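Local coordinates for protein beta-fructofuranosidase (PDB 6NOB) that probably hydrolyses terminal non-reducing beta-fructofuranoside residues, as in sucrose, as a beta-fructofuranosidase of glycoside hydrolase family 32, at residues Thr438-Phe441 / Arg447-Val450; Tyr142-Gln147 / Val169-Leu174; Val591-Leu596 / Ala602-Phe607; Arg218-Arg223 / Val354-Glu359. One frame throughout, in Å; residues are numbered along the deposited sequence.

In the fold
From the N terminus, contact 2 comes first: it bridges the 21 residues between 142-147 and 169-174 and sets Trp171 against Leu144 across the intervening strand 159-165. Contact 4 closes the longest loop, 130 residues, and joins the sheet of 216-227 to the sheet of 357-365. Contacts 1 and 3 follow as short hairpins, the first within the propeller and the second in the C-terminal beta-sandwich. The four loops run in series, so none nests in or crosses another. Space links some of them: Tyr142 of contact 2 touches Phe441 and Arg447 of contact 1, and Phe145 meets Leu219 of contact 4. Contact 3 lies apart, with its centre about 34 Å from that of contact 4.

Contact 1 (Thr438-Phe441 / Arg447-Val450); sequences TQSF and RRIV
Ser440 and Arg448 meet through a short hydrogen bond, NH2 of Arg448 to OG of Ser440 at 2.5 Å, with the acceptor tilted 21° from the guanidinium plane. The arginine chain leaves with CG anti to its own N and then bends at chi2 and chi3 (58° and 56°), which folds the guanidinium back across the neighbouring strand; one of its faces lies against the carbonyl carbon of Phe441. On the other side of the sheet Phe441 and Ile449 run side by side in the same direction, CE1 of the ring 3.7 Å from CB of Ile449 and CZ 3.9 Å from its CD1. Two backbone bonds hold this pair, Phe441 N to Ile449 O at 2.8 Å and Ile449 N to Phe441 O at 2.9 Å. The next pair, Ser440 and Val450, is non-hydrogen-bonded, its CA atoms 4.0 Å apart, and CG2 of Val450 reaches on to CB of Thr438 at 3.9 Å.

Further out, Asp378 also bonds Ser440 OG, and Glu273 forms a salt bridge with Arg448 NH1, so acidic partners help fix both ends of the Ser440-Arg448 bond. The Gln439 side chain starts away from 447-450; its NE2 bonds Gly197 O and its OE1 the N of Leu135. The whole is a buried antiparallel beta hairpin, 435-442 with 448-454, in the five-bladed beta-propeller characteristic of family 32.

Contact 2 (Tyr142-Gln147 / Val169-Leu174); sequences YHLFFQ and VHWTHL
Leu144 and Trp171 carry this contact by a CH-pi interaction and close apolar packing. CD2 of Leu144 sits over the face of the six-membered ring of Trp171, 4.0 Å from its centroid and only 6° off the ring normal. The two side chains cross at about a right angle, and it is the CD2 methyl that lies over the benzo ring. With CG anti to the backbone N (chi1 169°) and a chi2 of 61°, Leu144 carries this methyl out above the ring centre.

The apolar packing is tightest nearer the leucine backbone, where CB of Leu144 comes to 3.4 Å from CZ3 of Trp171 and to 3.7 Å from its CH2. Leu144 thus touches the indole at two places, CD2 above the six-membered ring and CB at its CZ3-CH2 rim.

The polar backbone enters at a single point, as a van der Waals approach: the carbonyl O of Tyr142 lies 3.8 Å from CZ3 of Trp171, obliquely to the ring. The tyrosine side chain itself leads off from the indole; its ring packs beside Phe441 and its hydroxyl beside Arg447.

Strand 159-165 runs between the two segments within the sheet, pairing antiparallel with 141-149 on one side and with 172-173 on the other. Trp171 touches Ser165 and reaches across this middle strand to Leu144, while Phe122 meets the indole edge-to-face and Leu135 of strand 127-138 packs against Leu144.

Contact 3 (Val591-Leu596 / Ala602-Phe607); sequences VVEVFL and AGSMLF
Val591 opens the first strand against Leu606: its CG2, anti to the backbone N, lies 3.9 Å from CD2 of Leu606, and the two side chains are set aslant to each other. Val592 turns to the opposite face and forms a hydrogen-bonded pair with Met605. Its N-H bond to Met605 O is 3.1 Å long and almost straight (177°), whereas the return bond, Met605 N to Val592 O, is more bent, at 154°. Beside them CG1 of Val592 packs loosely along CG of Met605, 4.2 Å away.

Glu593 pairs with Ser604 across the strands, side chains on the same face, its CG 3.7 Å from the serine CB. The polar ends go elsewhere: the carboxylate is held by His121, Arg476 and the backbone N of Leu474, and Ser604 OG by Asp430 and Arg476. Next, Val594 and Gly603 make the shorter pair of backbone bonds, Val594 N to Gly603 O at 2.6 Å and Gly603 N to Val594 O at 2.7 Å. Phe595 ends the run with its ring carbon CD2 at 3.6 Å from CB of Ala602.

This hairpin forms one margin of a six-stranded antiparallel sheet of the C-terminal beta-sandwich: 591-596 is flanked by 582-588, and 601-606 is outermost. The face bearing Val591, Glu593, Phe595, Ala602, Ser604 and Leu606 rests on strands 448-454 and 468-481, joining the sandwich to the propeller.

Contact 4 (Arg218-Arg223 / Val354-Glu359); sequences RLYLTR and VTWRYE
An offset edge-to-face aromatic pair, Tyr220 with Trp356, links two sheets of the propeller: Tyr220 stands on strand 216-227, while Trp356 belongs to 354-359, which leads into the sheet of 357-365. The edge of the indole is directed toward the face of the phenol ring, with planes at 80° and the centroid of the indole six-membered ring 5.3 Å from that of Tyr220. The displacement brings CZ2 of Trp356 off the ring centre, 3.5 Å from CE1 of Tyr220 and equally 3.5 Å from OH, which lies in the plane of the indole at its edge. Each side chain sets out toward the other segment with CG anti to the carbonyl carbon (chi1 -65° in Tyr220), and together the two span the 11.9 Å between CA of Tyr220 and CA of Trp356.

Away from this contact, Glu359 OE1 takes a salt bridge from Arg357 and a hydrogen bond with Ser345 OG.

Val272 of strand 268-273 touches both aromatic side chains, and Ala346 of 337-347 packs on Trp356. Side-chain packing between adjoining sheets is a usual feature of beta-propeller blades, here those of the five-bladed family 32 propeller.

Contact 1 (Thr438-Phe441 / Arg447-Val450)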
# COMPACT_ATOMS: atom_id res chain seq x y z
N THR A 438 1.11 -3.46 -4.49
CA THR A 438 2.56 -3.27 -4.43
C THR A 438 3.00 -2.18 -5.41
O THR A 438 2.50 -2.10 -6.54
CB THR A 438 3.29 -4.57 -4.77
OG1 THR A 438 2.83 -5.05 -6.04
CG2 THR A 438 3.03 -5.61 -3.71
N GLN A 439 3.93 -1.35 -4.96
CA GLN A 439 4.66 -0.45 -5.85
C GLN A 439 6.12 -0.46 -5.42
O GLN A 439 6.43 -0.55 -4.23
CB GLN A 439 4.10 0.97 -5.84
CG GLN A 439 4.73 1.87 -6.90
CD GLN A 439 4.12 3.25 -6.96
OE1 GLN A 439 4.75 4.24 -6.62
NE2 GLN A 439 2.87 3.31 -7.42
N SER A 440 7.01 -0.37 -6.40
CA SER A 440 8.44 -0.44 -6.14
C SER A 440 9.14 0.81 -6.65
O SER A 440 8.57 1.60 -7.41
CB SER A 440 9.04 -1.69 -6.80
OG SER A 440 9.56 -1.39 -8.08
N PHE A 441 10.39 0.99 -6.22
CA PHE A 441 11.22 2.08 -6.71
C PHE A 441 12.68 1.68 -6.55
O PHE A 441 13.02 0.72 -5.85
CB PHE A 441 10.92 3.40 -5.99
CG PHE A 441 11.46 3.47 -4.58
CD1 PHE A 441 10.81 2.84 -3.53
CD2 PHE A 441 12.63 4.17 -4.31
CE1 PHE A 441 11.31 2.91 -2.24
CE2 PHE A 441 13.13 4.25 -3.03
CZ PHE A 441 12.47 3.62 -1.99
N ARG A 447 19.12 -0.02 -5.28
CA ARG A 447 18.31 -1.00 -4.57
C ARG A 447 16.87 -0.94 -5.07
O ARG A 447 16.28 0.14 -5.17
CB ARG A 447 18.34 -0.73 -3.07
CG ARG A 447 19.36 -1.53 -2.29
CD ARG A 447 19.06 -1.45 -0.80
NE ARG A 447 18.62 -0.12 -0.40
CZ ARG A 447 18.34 0.23 0.85
NH1 ARG A 447 18.45 -0.66 1.83
NH2 ARG A 447 17.95 1.46 1.13
N ARG A 448 16.30 -2.10 -5.38
CA ARG A 448 14.90 -2.21 -5.75
C ARG A 448 14.09 -2.49 -4.48
O ARG A 448 14.24 -3.56 -3.87
CB ARG A 448 14.70 -3.30 -6.80
CG ARG A 448 13.24 -3.58 -7.16
CD ARG A 448 12.53 -2.34 -7.67
NE ARG A 448 13.20 -1.74 -8.82
CZ ARG A 448 12.69 -0.74 -9.55
NH1 ARG A 448 13.37 -0.25 -10.58
NH2 ARG A 448 11.51 -0.24 -9.24
N ILE A 449 13.25 -1.54 -4.09
CA ILE A 449 12.51 -1.59 -2.83
C ILE A 449 11.02 -1.52 -3.14
O ILE A 449 10.59 -0.69 -3.94
CB ILE A 449 12.93 -0.45 -1.89
CG1 ILE A 449 14.45 -0.46 -1.70
CG2 ILE A 449 12.20 -0.55 -0.56
CD1 ILE A 449 15.00 0.82 -1.10
N VAL A 450 10.24 -2.38 -2.48
CA VAL A 450 8.81 -2.49 -2.72
C VAL A 450 8.06 -2.28 -1.41
O VAL A 450 8.47 -2.77 -0.35
CB VAL A 450 8.44 -3.85 -3.36
CG1 VAL A 450 8.94 -5.00 -2.51
CG2 VAL A 450 6.93 -3.95 -3.59

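Contact 2 (Tyr142-Gln147 / Val169-Leu174)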
# COMPACT_ATOMS: atom_id res chain seq x y z
N TYR A 142 13.36 9.53 1.54
CA TYR A 142 12.40 8.61 0.96
C TYR A 142 11.00 9.18 1.12
O TYR A 142 10.62 9.60 2.21
CB TYR A 142 12.49 7.23 1.62
CG TYR A 142 13.85 6.59 1.55
CD1 TYR A 142 14.27 5.93 0.41
CD2 TYR A 142 14.72 6.65 2.63
CE1 TYR A 142 15.52 5.34 0.34
CE2 TYR A 142 15.97 6.06 2.58
CZ TYR A 142 16.37 5.41 1.43
OH TYR A 142 17.61 4.82 1.36
N HIS A 143 10.24 9.19 0.03
CA HIS A 143 8.91 9.79 0.01
C HIS A 143 7.86 8.70 -0.15
O HIS A 143 7.95 7.87 -1.07
CB HIS A 143 8.79 10.81 -1.12
CG HIS A 143 9.39 12.14 -0.79
ND1 HIS A 143 8.64 13.23 -0.40
CD2 HIS A 143 10.68 12.56 -0.77
CE1 HIS A 143 9.43 14.26 -0.17
NE2 HIS A 143 10.68 13.87 -0.38
N LEU A 144 6.88 8.71 0.74
CA LEU A 144 5.77 7.76 0.71
C LEU A 144 4.47 8.54 0.59
O LEU A 144 4.07 9.25 1.52
CB LEU A 144 5.77 6.90 1.97
CG LEU A 144 4.54 6.04 2.24
CD1 LEU A 144 4.32 5.04 1.11
CD2 LEU A 144 4.69 5.32 3.57
N PHE A 145 3.82 8.43 -0.56
CA PHE A 145 2.45 8.90 -0.73
C PHE A 145 1.51 7.71 -0.58
O PHE A 145 1.93 6.55 -0.67
CB PHE A 145 2.25 9.57 -2.09
CG PHE A 145 3.18 10.74 -2.34
CD1 PHE A 145 4.45 10.53 -2.85
CD2 PHE A 145 2.76 12.04 -2.09
CE1 PHE A 145 5.30 11.60 -3.08
CE2 PHE A 145 3.61 13.11 -2.32
CZ PHE A 145 4.88 12.89 -2.82
N PHE A 146 0.23 8.00 -0.34
CA PHE A 146 -0.70 6.89 -0.17
C PHE A 146 -2.13 7.34 -0.42
O PHE A 146 -2.51 8.48 -0.12
CB PHE A 146 -0.58 6.27 1.23
CG PHE A 146 -0.66 7.26 2.36
CD1 PHE A 146 0.50 7.85 2.86
CD2 PHE A 146 -1.88 7.58 2.94
CE1 PHE A 146 0.43 8.75 3.91
CE2 PHE A 146 -1.95 8.47 4.00
CZ PHE A 146 -0.79 9.06 4.48
N GLN A 147 -2.91 6.42 -0.97
CA GLN A 147 -4.35 6.59 -1.09
C GLN A 147 -4.97 6.82 0.28
O GLN A 147 -4.68 6.09 1.23
CB GLN A 147 -4.96 5.36 -1.75
CG GLN A 147 -4.54 5.14 -3.19
CD GLN A 147 -5.18 6.14 -4.13
OE1 GLN A 147 -6.29 5.94 -4.61
NE2 GLN A 147 -4.47 7.23 -4.41
N VAL A 169 12.10 3.56 7.80
CA VAL A 169 11.53 2.95 9.00
C VAL A 169 10.71 3.96 9.80
O VAL A 169 9.56 3.70 10.15
CB VAL A 169 12.63 2.31 9.88
CG1 VAL A 169 12.04 1.85 11.20
CG2 VAL A 169 13.29 1.15 9.14
N HIS A 170 11.29 5.12 10.10
CA HIS A 170 10.63 6.17 10.86
C HIS A 170 10.09 7.23 9.90
O HIS A 170 10.81 7.69 9.01
CB HIS A 170 11.58 6.82 11.86
CG HIS A 170 12.23 5.85 12.80
ND1 HIS A 170 13.45 5.27 12.54
CD2 HIS A 170 11.83 5.37 14.00
CE1 HIS A 170 13.77 4.46 13.54
NE2 HIS A 170 12.80 4.51 14.44
N TRP A 171 8.84 7.63 10.10
CA TRP A 171 8.13 8.47 9.14
C TRP A 171 7.70 9.79 9.77
O TRP A 171 7.27 9.83 10.93
CB TRP A 171 6.93 7.73 8.56
CG TRP A 171 7.38 6.56 7.76
CD1 TRP A 171 7.51 5.27 8.19
CD2 TRP A 171 7.82 6.58 6.40
NE1 TRP A 171 7.98 4.48 7.17
CE2 TRP A 171 8.18 5.26 6.06
CE3 TRP A 171 7.92 7.58 5.43
CZ2 TRP A 171 8.65 4.92 4.79
CZ3 TRP A 171 8.39 7.25 4.18
CH2 TRP A 171 8.75 5.93 3.87
N THR A 172 7.82 10.86 9.00
CA THR A 172 7.38 12.20 9.37
C THR A 172 6.19 12.58 8.49
O THR A 172 6.29 12.52 7.26
CB THR A 172 8.51 13.22 9.22
OG1 THR A 172 9.54 12.95 10.18
CG2 THR A 172 7.99 14.63 9.42
N HIS A 173 5.08 12.96 9.13
CA HIS A 173 3.84 13.23 8.40
C HIS A 173 3.86 14.60 7.75
O HIS A 173 4.28 15.59 8.35
CB HIS A 173 2.65 13.13 9.35
CG HIS A 173 2.39 11.75 9.87
ND1 HIS A 173 1.75 10.78 9.13
CD2 HIS A 173 2.69 11.19 11.07
CE1 HIS A 173 1.67 9.68 9.85
NE2 HIS A 173 2.22 9.90 11.03
N LEU A 174 3.38 14.66 6.51
CA LEU A 174 3.35 15.88 5.71
C LEU A 174 1.90 16.25 5.39
O LEU A 174 0.99 15.46 5.67
CB LEU A 174 4.17 15.68 4.44
CG LEU A 174 5.68 15.62 4.69
CD1 LEU A 174 6.43 15.44 3.38
CD2 LEU A 174 6.15 16.86 5.44

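Contact 3 (Val591-Leu596 / Ala602-Phe607)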
# COMPACT_ATOMS: atom_id res chain seq x y z
N VAL A 591 0.03 -7.80 13.12
CA VAL A 591 0.38 -8.17 11.75
C VAL A 591 1.64 -9.02 11.82
O VAL A 591 2.54 -8.77 12.62
CB VAL A 591 0.56 -6.92 10.86
CG1 VAL A 591 1.65 -6.01 11.40
CG2 VAL A 591 0.85 -7.32 9.41
N VAL A 592 1.70 -10.04 10.96
CA VAL A 592 2.85 -10.93 10.87
C VAL A 592 3.42 -10.83 9.47
O VAL A 592 2.69 -10.61 8.49
CB VAL A 592 2.48 -12.39 11.21
CG1 VAL A 592 1.69 -13.04 10.08
CG2 VAL A 592 3.72 -13.21 11.53
N GLU A 593 4.74 -10.94 9.37
CA GLU A 593 5.44 -11.04 8.09
C GLU A 593 6.54 -12.07 8.24
O GLU A 593 7.40 -11.94 9.12
CB GLU A 593 6.01 -9.68 7.65
CG GLU A 593 4.98 -8.57 7.56
CD GLU A 593 5.50 -7.33 6.87
OE1 GLU A 593 5.79 -7.40 5.66
OE2 GLU A 593 5.61 -6.28 7.54
N VAL A 594 6.50 -13.10 7.40
CA VAL A 594 7.38 -14.26 7.52
C VAL A 594 8.21 -14.39 6.25
O VAL A 594 7.67 -14.28 5.14
CB VAL A 594 6.57 -15.55 7.78
CG1 VAL A 594 7.49 -16.75 7.84
CG2 VAL A 594 5.75 -15.42 9.06
N PHE A 595 9.50 -14.63 6.42
CA PHE A 595 10.43 -14.82 5.31
C PHE A 595 11.15 -16.15 5.48
O PHE A 595 11.72 -16.41 6.54
CB PHE A 595 11.42 -13.65 5.23
CG PHE A 595 10.74 -12.32 5.07
CD1 PHE A 595 10.35 -11.58 6.17
CD2 PHE A 595 10.46 -11.82 3.80
CE1 PHE A 595 9.71 -10.37 6.03
CE2 PHE A 595 9.82 -10.61 3.65
CZ PHE A 595 9.45 -9.88 4.76
N LEU A 596 11.10 -16.98 4.44
CA LEU A 596 11.66 -18.32 4.49
C LEU A 596 12.87 -18.42 3.58
O LEU A 596 12.89 -17.84 2.48
CB LEU A 596 10.61 -19.36 4.07
CG LEU A 596 9.28 -19.30 4.83
CD1 LEU A 596 8.38 -20.45 4.42
CD2 LEU A 596 9.52 -19.32 6.33
N ALA A 602 7.92 -15.22 0.83
CA ALA A 602 7.49 -14.36 1.91
C ALA A 602 5.99 -14.53 2.12
O ALA A 602 5.24 -14.71 1.16
CB ALA A 602 7.81 -12.89 1.62
N GLY A 603 5.57 -14.48 3.39
CA GLY A 603 4.16 -14.63 3.71
C GLY A 603 3.73 -13.75 4.87
O GLY A 603 4.41 -13.70 5.90
N SER A 604 2.59 -13.07 4.72
CA SER A 604 2.19 -12.07 5.70
C SER A 604 0.67 -11.89 5.66
O SER A 604 0.02 -12.20 4.66
CB SER A 604 2.88 -10.73 5.44
OG SER A 604 2.59 -10.24 4.14
N MET A 605 0.13 -11.39 6.77
CA MET A 605 -1.30 -11.14 6.91
C MET A 605 -1.56 -10.41 8.22
O MET A 605 -0.74 -10.46 9.14
CB MET A 605 -2.11 -12.44 6.87
CG MET A 605 -1.97 -13.29 8.12
SD MET A 605 -2.86 -14.85 8.00
CE MET A 605 -1.99 -15.63 6.64
N LEU A 606 -2.71 -9.75 8.29
CA LEU A 606 -3.16 -9.15 9.53
C LEU A 606 -3.61 -10.23 10.50
O LEU A 606 -4.29 -11.18 10.12
CB LEU A 606 -4.31 -8.17 9.28
CG LEU A 606 -4.06 -7.00 8.34
CD1 LEU A 606 -5.31 -6.13 8.24
CD2 LEU A 606 -2.87 -6.17 8.80
N PHE A 607 -3.22 -10.08 11.77
CA PHE A 607 -3.69 -10.98 12.82
C PHE A 607 -3.57 -10.26 14.15
O PHE A 607 -2.45 -10.05 14.64
CB PHE A 607 -2.88 -12.28 12.83
CG PHE A 607 -3.35 -13.26 13.87
CD1 PHE A 607 -2.80 -13.26 15.14
CD2 PHE A 607 -4.36 -14.17 13.58
CE1 PHE A 607 -3.24 -14.15 16.10
CE2 PHE A 607 -4.80 -15.06 14.53
CZ PHE A 607 -4.24 -15.05 15.79

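Contact 4 (Arg218-Arg223 / Val354-Glu359)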
# COMPACT_ATOMS: atom_id res chain seq x y z
N ARG A 218 8.19 14.28 -10.34
CA ARG A 218 7.08 14.20 -11.27
C ARG A 218 6.25 12.96 -10.95
O ARG A 218 6.79 11.85 -10.89
CB ARG A 218 7.54 14.16 -12.73
CG ARG A 218 6.37 14.10 -13.70
CD ARG A 218 6.75 14.51 -15.12
NE ARG A 218 7.10 15.93 -15.22
CZ ARG A 218 6.21 16.92 -15.20
NH1 ARG A 218 4.92 16.67 -15.05
NH2 ARG A 218 6.62 18.18 -15.31
N LEU A 219 4.96 13.16 -10.73
CA LEU A 219 4.04 12.08 -10.42
C LEU A 219 3.14 11.81 -11.62
O LEU A 219 2.74 12.74 -12.32
CB LEU A 219 3.21 12.41 -9.19
CG LEU A 219 4.17 12.67 -8.03
CD1 LEU A 219 3.93 14.03 -7.42
CD2 LEU A 219 4.08 11.56 -7.00
N TYR A 220 2.87 10.53 -11.86
CA TYR A 220 1.88 10.09 -12.84
C TYR A 220 0.84 9.28 -12.09
O TYR A 220 1.18 8.28 -11.45
CB TYR A 220 2.53 9.25 -13.94
CG TYR A 220 3.52 10.00 -14.81
CD1 TYR A 220 3.10 10.63 -15.98
CD2 TYR A 220 4.86 10.08 -14.46
CE1 TYR A 220 4.00 11.31 -16.78
CE2 TYR A 220 5.77 10.76 -15.26
CZ TYR A 220 5.33 11.38 -16.41
OH TYR A 220 6.21 12.06 -17.22
N LEU A 221 -0.42 9.70 -12.15
CA LEU A 221 -1.47 9.08 -11.36
C LEU A 221 -2.73 8.92 -12.18
O LEU A 221 -2.87 9.48 -13.28
CB LEU A 221 -1.77 9.90 -10.09
CG LEU A 221 -2.40 11.27 -10.32
CD1 LEU A 221 -3.51 11.52 -9.30
CD2 LEU A 221 -1.35 12.37 -10.24
N THR A 222 -3.66 8.14 -11.64
CA THR A 222 -4.97 7.92 -12.24
C THR A 222 -6.00 8.84 -11.61
O THR A 222 -6.06 8.96 -10.38
CB THR A 222 -5.41 6.47 -12.07
OG1 THR A 222 -4.55 5.61 -12.83
CG2 THR A 222 -6.85 6.28 -12.56
N ARG A 223 -6.79 9.50 -12.44
CA ARG A 223 -8.00 10.18 -12.00
C ARG A 223 -9.19 9.28 -12.33
O ARG A 223 -9.28 8.75 -13.44
CB ARG A 223 -8.16 11.54 -12.68
CG ARG A 223 -7.30 12.64 -12.08
CD ARG A 223 -7.89 13.13 -10.77
NE ARG A 223 -6.98 14.04 -10.08
CZ ARG A 223 -7.18 14.51 -8.85
NH1 ARG A 223 -8.26 14.15 -8.18
NH2 ARG A 223 -6.29 15.32 -8.29
N VAL A 354 4.50 16.19 -23.41
CA VAL A 354 4.96 15.18 -24.36
C VAL A 354 3.92 14.07 -24.43
O VAL A 354 3.27 13.75 -23.42
CB VAL A 354 6.35 14.64 -23.97
CG1 VAL A 354 6.29 13.80 -22.70
CG2 VAL A 354 6.96 13.84 -25.13
N THR A 355 3.73 13.51 -25.61
CA THR A 355 2.68 12.51 -25.78
C THR A 355 3.18 11.12 -25.42
O THR A 355 4.38 10.84 -25.46
CB THR A 355 2.14 12.51 -27.22
OG1 THR A 355 3.19 12.12 -28.12
CG2 THR A 355 1.64 13.89 -27.60
N TRP A 356 2.24 10.25 -25.07
CA TRP A 356 2.55 8.89 -24.65
C TRP A 356 2.07 7.93 -25.72
O TRP A 356 0.87 7.87 -26.02
CB TRP A 356 1.92 8.60 -23.29
CG TRP A 356 2.65 9.31 -22.20
CD1 TRP A 356 2.43 10.59 -21.77
CD2 TRP A 356 3.76 8.82 -21.44
NE1 TRP A 356 3.32 10.91 -20.77
CE2 TRP A 356 4.15 9.84 -20.55
CE3 TRP A 356 4.45 7.60 -21.41
CZ2 TRP A 356 5.19 9.68 -19.64
CZ3 TRP A 356 5.49 7.45 -20.51
CH2 TRP A 356 5.85 8.48 -19.64
N ARG A 357 3.01 7.19 -26.31
CA ARG A 357 2.74 6.31 -27.43
C ARG A 357 2.34 4.93 -26.93
O ARG A 357 3.04 4.34 -26.10
CB ARG A 357 3.99 6.21 -28.31
CG ARG A 357 3.83 5.42 -29.59
CD ARG A 357 5.13 5.46 -30.39
NE ARG A 357 6.19 4.71 -29.73
CZ ARG A 357 7.48 4.82 -30.02
NH1 ARG A 357 7.88 5.68 -30.95
NH2 ARG A 357 8.38 4.09 -29.37
N TYR A 358 1.22 4.41 -27.42
CA TYR A 358 0.77 3.09 -27.02
C TYR A 358 1.65 2.02 -27.67
O TYR A 358 1.82 2.00 -28.89
CB TYR A 358 -0.70 2.88 -27.41
CG TYR A 358 -1.25 1.52 -27.02
CD1 TYR A 358 -0.88 0.92 -25.83
CD2 TYR A 358 -2.14 0.85 -27.85
CE1 TYR A 358 -1.38 -0.32 -25.47
CE2 TYR A 358 -2.64 -0.39 -27.50
CZ TYR A 358 -2.26 -0.97 -26.30
OH TYR A 358 -2.75 -2.21 -25.94
N GLU A 359 2.20 1.14 -26.85
CA GLU A 359 3.13 0.11 -27.31
C GLU A 359 2.53 -1.29 -27.32
O GLU A 359 3.24 -2.24 -27.64
CB GLU A 359 4.39 0.12 -26.43
CG GLU A 359 5.13 1.45 -26.39
CD GLU A 359 6.19 1.56 -27.47
OE1 GLU A 359 6.70 2.68 -27.69
OE2 GLU A 359 6.51 0.54 -28.10